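Local coordinates for protein separin (Saccharomyces cerevisiae, PDB 5U1T) that cleaves the cohesin subunit MCD1/SCC1 as a cysteine protease at the onset of anaphase, so that chromosomes can segregate, and is held inactive by securin before then, at residues K929-R934 and K1023-S1028; K887-L892 and L911-D916; L1034-L1039 and R1077-L1082; S944-D949 and S1017-M1022. All coordinates share one frame; numbering follows the deposited sequence.

Contact 1. Residues K929-R934 and K1023-S1028; sequences KNVINR and KELLES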
# COMPACT_ATOMS: atom_id res chain seq x y z
N LYS A 929 8.19 17.25 19.88
CA LYS A 929 7.67 18.37 19.10
C LYS A 929 7.12 19.36 20.10
O LYS A 929 7.24 20.56 19.94
CB LYS A 929 6.58 17.94 18.10
CG LYS A 929 6.20 19.02 17.06
CD LYS A 929 5.19 18.51 16.02
CE LYS A 929 5.39 19.11 14.59
NZ LYS A 929 6.34 18.33 13.67
N ASN A 930 6.54 18.82 21.17
CA ASN A 930 5.94 19.63 22.21
C ASN A 930 6.96 20.61 22.83
O ASN A 930 6.75 21.83 22.82
CB ASN A 930 5.34 18.73 23.30
CG ASN A 930 4.36 19.46 24.19
OD1 ASN A 930 3.78 20.47 23.80
ND2 ASN A 930 4.17 18.94 25.39
N VAL A 931 8.06 20.06 23.36
CA VAL A 931 9.09 20.87 24.01
C VAL A 931 9.73 21.88 23.05
O VAL A 931 9.92 23.03 23.39
CB VAL A 931 10.19 19.99 24.63
CG1 VAL A 931 11.32 20.85 25.17
CG2 VAL A 931 9.60 19.13 25.72
N ILE A 932 10.05 21.43 21.84
CA ILE A 932 10.58 22.32 20.81
C ILE A 932 9.65 23.50 20.59
O ILE A 932 10.09 24.63 20.46
CB ILE A 932 10.79 21.57 19.48
CG1 ILE A 932 12.08 20.79 19.57
CG2 ILE A 932 10.91 22.52 18.31
CD1 ILE A 932 13.23 21.70 19.95
N ASN A 933 8.36 23.24 20.56
CA ASN A 933 7.41 24.31 20.42
C ASN A 933 7.41 25.21 21.63
O ASN A 933 7.27 26.42 21.51
CB ASN A 933 6.02 23.74 20.19
CG ASN A 933 5.79 23.35 18.75
OD1 ASN A 933 6.72 23.38 17.94
ND2 ASN A 933 4.55 23.00 18.42
N ARG A 934 7.56 24.61 22.81
CA ARG A 934 7.52 25.34 24.07
C ARG A 934 8.67 26.34 24.12
O ARG A 934 8.46 27.52 24.41
CB ARG A 934 7.58 24.37 25.24
CG ARG A 934 7.68 25.03 26.60
CD ARG A 934 7.40 24.03 27.69
NE ARG A 934 6.05 23.51 27.54
CZ ARG A 934 5.68 22.27 27.86
NH1 ARG A 934 4.42 21.88 27.67
NH2 ARG A 934 6.58 21.43 28.35
N LYS A 1023 17.80 29.49 29.44
CA LYS A 1023 19.09 28.82 29.32
C LYS A 1023 18.93 27.33 29.64
O LYS A 1023 19.48 26.49 28.94
CB LYS A 1023 20.14 29.45 30.26
CG LYS A 1023 21.54 28.82 30.17
CD LYS A 1023 22.55 29.33 31.20
CE LYS A 1023 22.89 28.28 32.29
NZ LYS A 1023 21.73 27.84 33.23
N GLU A 1024 18.16 27.03 30.69
CA GLU A 1024 18.03 25.66 31.18
C GLU A 1024 17.03 24.82 30.39
O GLU A 1024 17.20 23.60 30.24
CB GLU A 1024 17.65 25.68 32.65
CG GLU A 1024 18.79 26.17 33.51
CD GLU A 1024 18.34 26.77 34.83
OE1 GLU A 1024 17.10 26.78 35.06
OE2 GLU A 1024 19.21 27.22 35.62
N LEU A 1025 15.99 25.46 29.88
CA LEU A 1025 15.04 24.77 29.02
C LEU A 1025 15.73 24.38 27.72
O LEU A 1025 15.46 23.31 27.17
CB LEU A 1025 13.83 25.66 28.74
CG LEU A 1025 12.78 25.02 27.82
CD1 LEU A 1025 12.27 23.72 28.41
CD2 LEU A 1025 11.66 25.99 27.55
N LEU A 1026 16.63 25.23 27.24
CA LEU A 1026 17.38 24.94 26.02
C LEU A 1026 18.35 23.79 26.29
O LEU A 1026 18.66 23.01 25.40
CB LEU A 1026 18.13 26.17 25.50
CG LEU A 1026 17.34 27.21 24.73
CD1 LEU A 1026 18.12 28.50 24.63
CD2 LEU A 1026 17.00 26.70 23.35
N GLU A 1027 18.80 23.70 27.53
CA GLU A 1027 19.79 22.70 27.88
C GLU A 1027 19.15 21.35 28.11
O GLU A 1027 19.80 20.31 28.04
CB GLU A 1027 20.58 23.14 29.11
CG GLU A 1027 21.67 24.16 28.81
CD GLU A 1027 22.01 25.02 30.02
OE1 GLU A 1027 23.03 25.76 29.95
OE2 GLU A 1027 21.27 24.96 31.03
N SER A 1028 17.85 21.37 28.38
CA SER A 1028 17.17 20.12 28.71
C SER A 1028 16.93 19.25 27.48
O SER A 1028 16.90 18.03 27.60
CB SER A 1028 15.84 20.39 29.42
OG SER A 1028 14.88 20.95 28.54
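Leu1025 reaches across from helix 1012-1028 and meets Val931 and Arg934, which lie one turn apart on helix 927-946. The apolar contacts come from its two methyl branches. Leu1025 CD1 is 4.4 Å from Val931 CG1. Leu1025 CD2 is 4.2 Å from Arg934 CG, so the arginine joins in with the aliphatic root of its chain. The leucine has CG opposite its backbone N (chi1 179°), which carries the fork straight out towards the other helix.

The polar bonds run within or beyond the two segments. The Arg934 guanidinium leads away to salt bridges with Asp916 and Asp919. These anchor the far end of a chain whose near end packs on Leu1025. On the other helix, Ser1028 OG gives a hydrogen bond of 2.8 Å to Leu1025 O, one turn back. The hydroxyl is tilted 29° out of the carbonyl plane.

Charged groups also link along helix 1012-1028. Lys1023 NZ pairs with Glu1024 OE2 at 3.5 Å and makes a longer pair with Glu1027 OE2.

Val935 and Met938 also pack on Leu1025. With Val931 and Arg934 they make a four-residue hole around the leucine. This fits a knob-into-hole arrangement between two antiparallel neighbouring helices of the chain.

Contact 2. Residues K887-L892 and L911-D916; sequences KLEQSL and LHLGKD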
# COMPACT_ATOMS: atom_id res chain seq x y z
N LYS A 887 -11.01 27.49 10.84
CA LYS A 887 -11.91 26.51 10.25
C LYS A 887 -11.37 25.09 10.48
O LYS A 887 -12.14 24.12 10.52
CB LYS A 887 -12.10 26.80 8.76
CG LYS A 887 -13.33 26.13 8.13
CD LYS A 887 -13.76 26.85 6.86
CE LYS A 887 -14.03 28.34 7.12
NZ LYS A 887 -15.32 28.61 7.90
N LEU A 888 -10.05 24.99 10.67
CA LEU A 888 -9.37 23.71 10.90
C LEU A 888 -9.68 23.07 12.24
O LEU A 888 -10.33 22.03 12.29
CB LEU A 888 -7.86 23.89 10.77
CG LEU A 888 -6.99 22.66 10.56
CD1 LEU A 888 -5.58 23.10 10.16
CD2 LEU A 888 -6.92 21.72 11.78
N GLU A 889 -9.18 23.66 13.33
CA GLU A 889 -9.36 23.08 14.67
C GLU A 889 -10.83 22.96 15.03
O GLU A 889 -11.18 22.28 16.00
CB GLU A 889 -8.62 23.90 15.76
CG GLU A 889 -7.30 23.23 16.23
CD GLU A 889 -6.48 24.07 17.22
OE1 GLU A 889 -5.36 24.54 16.87
OE2 GLU A 889 -6.93 24.26 18.37
N GLN A 890 -11.70 23.57 14.24
CA GLN A 890 -13.11 23.49 14.53
C GLN A 890 -13.90 22.53 13.64
O GLN A 890 -15.02 22.12 13.98
CB GLN A 890 -13.71 24.88 14.43
CG GLN A 890 -14.97 25.00 15.27
CD GLN A 890 -14.72 25.49 16.69
OE1 GLN A 890 -13.75 26.23 16.96
NE2 GLN A 890 -15.60 25.08 17.61
N SER A 891 -13.35 22.16 12.49
CA SER A 891 -13.97 21.08 11.72
C SER A 891 -13.55 19.74 12.34
O SER A 891 -14.17 18.71 12.11
CB SER A 891 -13.59 21.17 10.25
OG SER A 891 -12.20 21.06 10.08
N LEU A 892 -12.50 19.78 13.15
CA LEU A 892 -12.14 18.65 13.98
C LEU A 892 -13.15 18.42 15.12
O LEU A 892 -13.31 17.29 15.57
CB LEU A 892 -10.75 18.84 14.58
CG LEU A 892 -9.48 18.65 13.75
CD1 LEU A 892 -8.27 19.15 14.55
CD2 LEU A 892 -9.31 17.19 13.34
N LEU A 911 0.19 21.04 17.97
CA LEU A 911 1.62 20.90 17.73
C LEU A 911 2.07 21.32 16.32
O LEU A 911 3.14 21.90 16.19
CB LEU A 911 2.08 19.46 17.98
CG LEU A 911 1.76 18.86 19.35
CD1 LEU A 911 2.56 17.60 19.60
CD2 LEU A 911 2.00 19.87 20.43
N HIS A 912 1.30 21.05 15.26
CA HIS A 912 1.74 21.49 13.93
C HIS A 912 1.61 23.00 13.76
O HIS A 912 2.26 23.61 12.92
CB HIS A 912 0.97 20.80 12.80
CG HIS A 912 1.32 19.36 12.63
ND1 HIS A 912 0.40 18.43 12.20
CD2 HIS A 912 2.48 18.70 12.83
CE1 HIS A 912 0.98 17.24 12.16
NE2 HIS A 912 2.24 17.37 12.53
N LEU A 913 0.74 23.60 14.56
CA LEU A 913 0.48 25.02 14.44
C LEU A 913 1.36 25.83 15.38
O LEU A 913 1.21 27.06 15.48
CB LEU A 913 -1.00 25.30 14.70
CG LEU A 913 -1.98 24.84 13.63
CD1 LEU A 913 -3.37 24.96 14.18
CD2 LEU A 913 -1.85 25.67 12.35
N GLY A 914 2.28 25.14 16.06
CA GLY A 914 3.29 25.80 16.86
C GLY A 914 3.02 25.80 18.36
O GLY A 914 3.93 25.97 19.13
N LYS A 915 1.76 25.60 18.76
CA LYS A 915 1.41 25.51 20.17
C LYS A 915 2.18 24.39 20.86
O LYS A 915 2.57 23.41 20.22
CB LYS A 915 -0.07 25.26 20.36
CG LYS A 915 -0.94 26.39 19.93
CD LYS A 915 -2.40 26.09 20.11
CE LYS A 915 -3.20 27.31 19.67
NZ LYS A 915 -4.66 27.04 19.81
N ASP A 916 2.42 24.55 22.16
CA ASP A 916 2.86 23.44 22.97
C ASP A 916 1.72 23.15 23.91
O ASP A 916 1.00 24.05 24.31
CB ASP A 916 4.15 23.73 23.74
CG ASP A 916 4.00 24.87 24.76
OD1 ASP A 916 3.65 24.59 25.93
OD2 ASP A 916 4.25 26.04 24.38
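Glu889 meets Leu913 and Lys915 where the end of helix 905-912 faces helix 885-891. A Schellman motif closes helix 905-912. Gly914 is the residue that leaves the helix, with a positive phi of 102°, a backbone shape that glycine adopts readily. The Gly914 N to Leu911 O bond is weak, at 3.4 Å.

The closer side of the contact is the meeting of Glu889 and Leu913. The two side chains slide past each other in opposite directions. Glu889 OE1 lies 3.4 Å from Leu913 CD1, a plain van der Waals approach. Leu888 also points towards the segment 911-916 but stops short of Leu913. It is buried against Thr876 and Trp909, while Leu913 also packs on Tyr880.

The looser side is Lys915, which is exposed to solvent. Its chain is extended beyond CG and comes at Glu889 from the opposite direction. Lys910 lies beside both Glu889 and Lys915, which probably adds to the positive potential around the carboxylate.

The turn is also fixed from behind by helix 927-946. Asn933 ND2 gives hydrogen bonds to Leu911 O and Lys915 O, and Asn937 ND2 gives one to Asp916 OD2. At the exposed edge the charges draw near without a close grip: Lys915 NZ is 3.9 Å from Glu889 OE2, a long salt bridge, and stands equally far from Glu889 OE1.

Contact 3. Residues L1034-L1039 and R1077-L1082; sequences LDNHEL and RHMPLL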
# COMPACT_ATOMS: atom_id res chain seq x y z
N LEU A 1034 16.44 16.42 16.92
CA LEU A 1034 16.31 17.62 16.10
C LEU A 1034 16.70 17.44 14.64
O LEU A 1034 17.65 16.74 14.33
CB LEU A 1034 17.13 18.75 16.69
CG LEU A 1034 16.79 19.10 18.14
CD1 LEU A 1034 17.72 20.17 18.71
CD2 LEU A 1034 15.36 19.56 18.15
N ASP A 1035 15.96 18.08 13.75
CA ASP A 1035 16.39 18.20 12.37
C ASP A 1035 17.46 19.28 12.33
O ASP A 1035 17.45 20.17 13.18
CB ASP A 1035 15.24 18.56 11.46
CG ASP A 1035 14.51 19.77 11.94
OD1 ASP A 1035 13.66 19.61 12.86
OD2 ASP A 1035 14.79 20.89 11.43
N ASN A 1036 18.35 19.21 11.36
CA ASN A 1036 19.49 20.11 11.32
C ASN A 1036 19.10 21.58 11.37
O ASN A 1036 19.76 22.36 12.05
CB ASN A 1036 20.33 19.86 10.07
CG ASN A 1036 21.77 20.29 10.27
OD1 ASN A 1036 22.49 19.74 11.11
ND2 ASN A 1036 22.20 21.30 9.50
N HIS A 1037 18.03 21.97 10.69
CA HIS A 1037 17.65 23.37 10.67
C HIS A 1037 17.16 23.83 12.06
O HIS A 1037 17.28 25.00 12.41
CB HIS A 1037 16.59 23.63 9.61
CG HIS A 1037 16.03 25.02 9.64
ND1 HIS A 1037 16.67 26.10 9.06
CD2 HIS A 1037 14.89 25.51 10.19
CE1 HIS A 1037 15.95 27.19 9.25
NE2 HIS A 1037 14.86 26.86 9.93
N GLU A 1038 16.60 22.90 12.84
CA GLU A 1038 16.19 23.20 14.20
C GLU A 1038 17.40 23.24 15.14
O GLU A 1038 17.43 24.02 16.09
CB GLU A 1038 15.15 22.18 14.70
CG GLU A 1038 14.60 22.50 16.08
CD GLU A 1038 13.88 23.85 16.15
OE1 GLU A 1038 13.38 24.31 15.10
OE2 GLU A 1038 13.83 24.47 17.24
N LEU A 1039 18.38 22.38 14.87
CA LEU A 1039 19.60 22.33 15.66
C LEU A 1039 20.32 23.65 15.50
O LEU A 1039 21.00 24.11 16.39
CB LEU A 1039 20.50 21.17 15.23
CG LEU A 1039 21.84 21.04 15.98
CD1 LEU A 1039 21.64 20.76 17.46
CD2 LEU A 1039 22.74 19.99 15.33
N ARG A 1077 26.96 22.66 11.65
CA ARG A 1077 27.85 22.83 10.51
C ARG A 1077 28.42 21.47 10.09
O ARG A 1077 28.62 21.21 8.90
CB ARG A 1077 28.99 23.80 10.85
CG ARG A 1077 28.56 25.26 10.90
CD ARG A 1077 29.73 26.20 10.99
NE ARG A 1077 30.48 26.07 12.24
CZ ARG A 1077 30.57 27.02 13.17
NH1 ARG A 1077 29.93 28.18 12.99
NH2 ARG A 1077 31.29 26.82 14.27
N HIS A 1078 28.66 20.62 11.08
CA HIS A 1078 29.31 19.35 10.92
C HIS A 1078 28.35 18.21 10.49
O HIS A 1078 28.67 17.42 9.59
CB HIS A 1078 30.01 19.01 12.24
CG HIS A 1078 30.56 17.62 12.31
ND1 HIS A 1078 31.62 17.21 11.53
CD2 HIS A 1078 30.20 16.56 13.06
CE1 HIS A 1078 31.89 15.94 11.81
NE2 HIS A 1078 31.05 15.52 12.73
N MET A 1079 27.19 18.13 11.15
CA MET A 1079 26.22 17.05 10.95
C MET A 1079 25.78 16.85 9.49
O MET A 1079 25.71 15.72 9.04
CB MET A 1079 25.00 17.28 11.83
CG MET A 1079 25.23 17.10 13.31
SD MET A 1079 26.14 15.60 13.74
CE MET A 1079 24.84 14.41 14.09
N PRO A 1080 25.49 17.92 8.74
CA PRO A 1080 25.15 17.62 7.35
C PRO A 1080 26.31 17.01 6.56
O PRO A 1080 26.08 16.15 5.73
CB PRO A 1080 24.79 18.99 6.77
CG PRO A 1080 24.54 19.85 7.94
CD PRO A 1080 25.39 19.36 9.03
N LEU A 1081 27.53 17.45 6.81
CA LEU A 1081 28.67 16.97 6.03
C LEU A 1081 28.97 15.51 6.34
O LEU A 1081 29.27 14.73 5.46
CB LEU A 1081 29.91 17.85 6.26
CG LEU A 1081 29.73 19.31 5.84
CD1 LEU A 1081 30.83 20.22 6.44
CD2 LEU A 1081 29.68 19.44 4.33
N LEU A 1082 28.89 15.15 7.61
CA LEU A 1082 29.16 13.79 8.01
C LEU A 1082 28.08 12.86 7.47
O LEU A 1082 28.37 11.76 6.99
CB LEU A 1082 29.25 13.67 9.52
CG LEU A 1082 29.55 12.27 10.02
CD1 LEU A 1082 31.02 11.88 9.86
CD2 LEU A 1082 29.11 12.15 11.46
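A chi1 of -155° swings the Asn1036 amide away from its backbone N and out from the first turn of helix 1036-1054, onto Met1079 and Pro1080. Met1079 has CG beside its backbone N (chi1 -70°) and bends again further out. Its CB faces Asn1036, while the end of the chain turns off.

The side chains of Asn1036 and Pro1080 cross at about a right angle. Asn1036 ND2 is 3.2 Å from Pro1080 CG. Asn1036 OD1 lies 3.6 Å from Met1079 CB and reaches Pro1080 CD at the same distance. The amide has a polar partner close by, since Asn1036 ND2 gives a hydrogen bond to Pro1076 O. One turn on, Leu1039 CD2 packs on Met1079 CG at 4.3 Å.

Asp1035 secures the start of the helix. Its OD2 accepts from Glu1038 N at 3.1 Å, with the N-H coming from above the carboxylate plane. Glu1038 OE2 in turn holds His936.

Glu1509, on a loop, touches both Asn1036 and Pro1080. The contact is mostly buried. It sets the N-capped start of helix 1036-1054 against the proline kink of helix 1075-1088.

Contact 4. Residues S944-D949 and S1017-M1022; sequences SQLEED and SKLKQM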
# COMPACT_ATOMS: atom_id res chain seq x y z
N SER A 944 9.53 39.37 23.85
CA SER A 944 8.61 40.45 23.55
C SER A 944 8.34 41.29 24.79
O SER A 944 8.11 42.49 24.68
CB SER A 944 7.30 39.91 23.00
OG SER A 944 6.49 39.47 24.06
N GLN A 945 8.37 40.64 25.95
CA GLN A 945 8.27 41.33 27.25
C GLN A 945 9.44 42.26 27.48
O GLN A 945 9.27 43.43 27.80
CB GLN A 945 8.20 40.32 28.40
CG GLN A 945 6.92 39.49 28.44
CD GLN A 945 6.92 38.44 29.54
OE1 GLN A 945 7.95 38.16 30.16
NE2 GLN A 945 5.76 37.87 29.80
N LEU A 946 10.65 41.72 27.35
CA LEU A 946 11.84 42.51 27.55
C LEU A 946 11.81 43.70 26.62
O LEU A 946 12.18 44.82 26.99
CB LEU A 946 13.11 41.68 27.31
CG LEU A 946 13.32 40.57 28.34
CD1 LEU A 946 14.70 39.96 28.20
CD2 LEU A 946 13.08 41.11 29.74
N GLU A 947 11.32 43.47 25.41
CA GLU A 947 11.51 44.42 24.34
C GLU A 947 10.68 45.68 24.51
O GLU A 947 10.85 46.64 23.75
CB GLU A 947 11.20 43.78 23.00
CG GLU A 947 12.25 44.07 21.97
CD GLU A 947 12.23 43.10 20.82
OE1 GLU A 947 13.32 42.86 20.22
OE2 GLU A 947 11.13 42.57 20.50
N GLU A 948 9.78 45.71 25.49
CA GLU A 948 8.98 46.91 25.70
C GLU A 948 9.53 47.70 26.87
O GLU A 948 8.94 48.69 27.30
CB GLU A 948 7.52 46.56 25.90
CG GLU A 948 7.16 45.93 27.23
CD GLU A 948 5.84 45.18 27.14
OE1 GLU A 948 5.58 44.58 26.06
OE2 GLU A 948 5.05 45.19 28.12
N ASP A 949 10.66 47.24 27.38
CA ASP A 949 11.50 48.08 28.22
C ASP A 949 12.61 48.65 27.32
O ASP A 949 13.40 47.91 26.74
CB ASP A 949 12.08 47.27 29.38
CG ASP A 949 12.96 48.10 30.30
OD1 ASP A 949 13.33 49.24 29.95
OD2 ASP A 949 13.32 47.61 31.40
N SER A 1017 15.92 36.07 35.78
CA SER A 1017 15.22 34.82 36.04
C SER A 1017 14.66 34.17 34.76
O SER A 1017 14.91 33.00 34.52
CB SER A 1017 14.09 35.03 37.03
OG SER A 1017 13.58 33.78 37.45
N LYS A 1018 13.93 34.93 33.95
CA LYS A 1018 13.36 34.39 32.73
C LYS A 1018 14.44 33.92 31.76
O LYS A 1018 14.23 32.98 30.98
CB LYS A 1018 12.45 35.43 32.06
CG LYS A 1018 11.15 35.63 32.82
CD LYS A 1018 10.40 36.90 32.44
CE LYS A 1018 9.21 37.13 33.37
NZ LYS A 1018 8.15 36.10 33.16
N LEU A 1019 15.60 34.56 31.82
CA LEU A 1019 16.68 34.19 30.94
C LEU A 1019 17.37 32.92 31.40
O LEU A 1019 17.70 32.07 30.57
CB LEU A 1019 17.68 35.35 30.84
CG LEU A 1019 17.22 36.43 29.86
CD1 LEU A 1019 17.96 37.73 30.12
CD2 LEU A 1019 17.45 35.94 28.45
N LYS A 1020 17.60 32.77 32.70
CA LYS A 1020 18.21 31.55 33.24
C LYS A 1020 17.28 30.35 33.00
O LYS A 1020 17.71 29.20 32.89
CB LYS A 1020 18.53 31.71 34.72
CG LYS A 1020 19.70 32.66 35.01
CD LYS A 1020 19.76 33.09 36.49
CE LYS A 1020 20.82 32.33 37.30
NZ LYS A 1020 21.31 33.08 38.50
N GLN A 1021 15.99 30.65 32.92
CA GLN A 1021 14.96 29.67 32.67
C GLN A 1021 15.07 29.19 31.23
O GLN A 1021 15.02 28.00 30.94
CB GLN A 1021 13.59 30.28 32.95
CG GLN A 1021 12.44 29.30 33.10
CD GLN A 1021 11.09 30.01 33.03
OE1 GLN A 1021 10.98 31.11 32.45
NE2 GLN A 1021 10.06 29.39 33.60
N MET A 1022 15.21 30.16 30.33
CA MET A 1022 15.44 29.90 28.93
C MET A 1022 16.76 29.14 28.70
O MET A 1022 16.82 28.24 27.87
CB MET A 1022 15.42 31.21 28.15
CG MET A 1022 15.38 31.08 26.64
SD MET A 1022 13.80 30.44 25.99
CE MET A 1022 14.32 29.95 24.36
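Gln945 and Leu946 face Lys1018 and Leu1019 where two antiparallel helices, 927-946 and 1012-1028, pack side by side. A type I beta turn from Leu946 to Asp949 leads on from helix 927-946, closed by Asp949 N to Leu946 O at 2.9 Å. Asp949 then acts as N-cap of the next helix, its OD1 accepting from Phe951 N, while OD2 accepts from Phe1010 N.

The apolar part is the leucine pair. Leu946 CD1 and Leu1019 CD1 meet methyl to methyl at 4.4 Å. Both residues are buried. Leu1019 also packs on Ile1052 and Leu1053 of helix 1036-1054, so the pair sits between three helices. Phe1010 touches Leu946, Gln945 and Lys1018, and links the apolar part to the polar one.

The polar part lies nearer the surface. The Gln945 chain runs out extended beyond CG, and the Lys1018 chain crosses it at about a right angle. The last lysine torsion is bent (chi4 -68°), which folds the ammonium back beside the amide. Gln945 OE1 therefore faces a curve of three atoms. The approach is van der Waals and probably dipolar, too long for a hydrogen bond: OE1 stands 3.6 Å from each of Lys1018 CD, CE and NZ.

How the contacts relate
From the N terminus, contact 2 comes first. It closes a short, mainly helical loop between 887 and 916. Contact 1 opens soon after, at 929, and closes a much longer loop at 1028. Contact 4 is nested inside that loop, later on helix 927-946 and earlier on the antiparallel helix 1012-1028. Part of the chain between them, 970-1007, is not modelled. Contact 3 follows in series and joins helix 1036-1054 to helix 1075-1088. Contact 1 touches two neighbours. Asn933 reaches the turn of contact 2, and Ile932 packs on Leu1034 and Glu1038 of contact 3. Helix 927-946 thus touches helices 905-912, 1012-1028 and 1036-1054. Contacts 2, 3 and 4 do not touch one another.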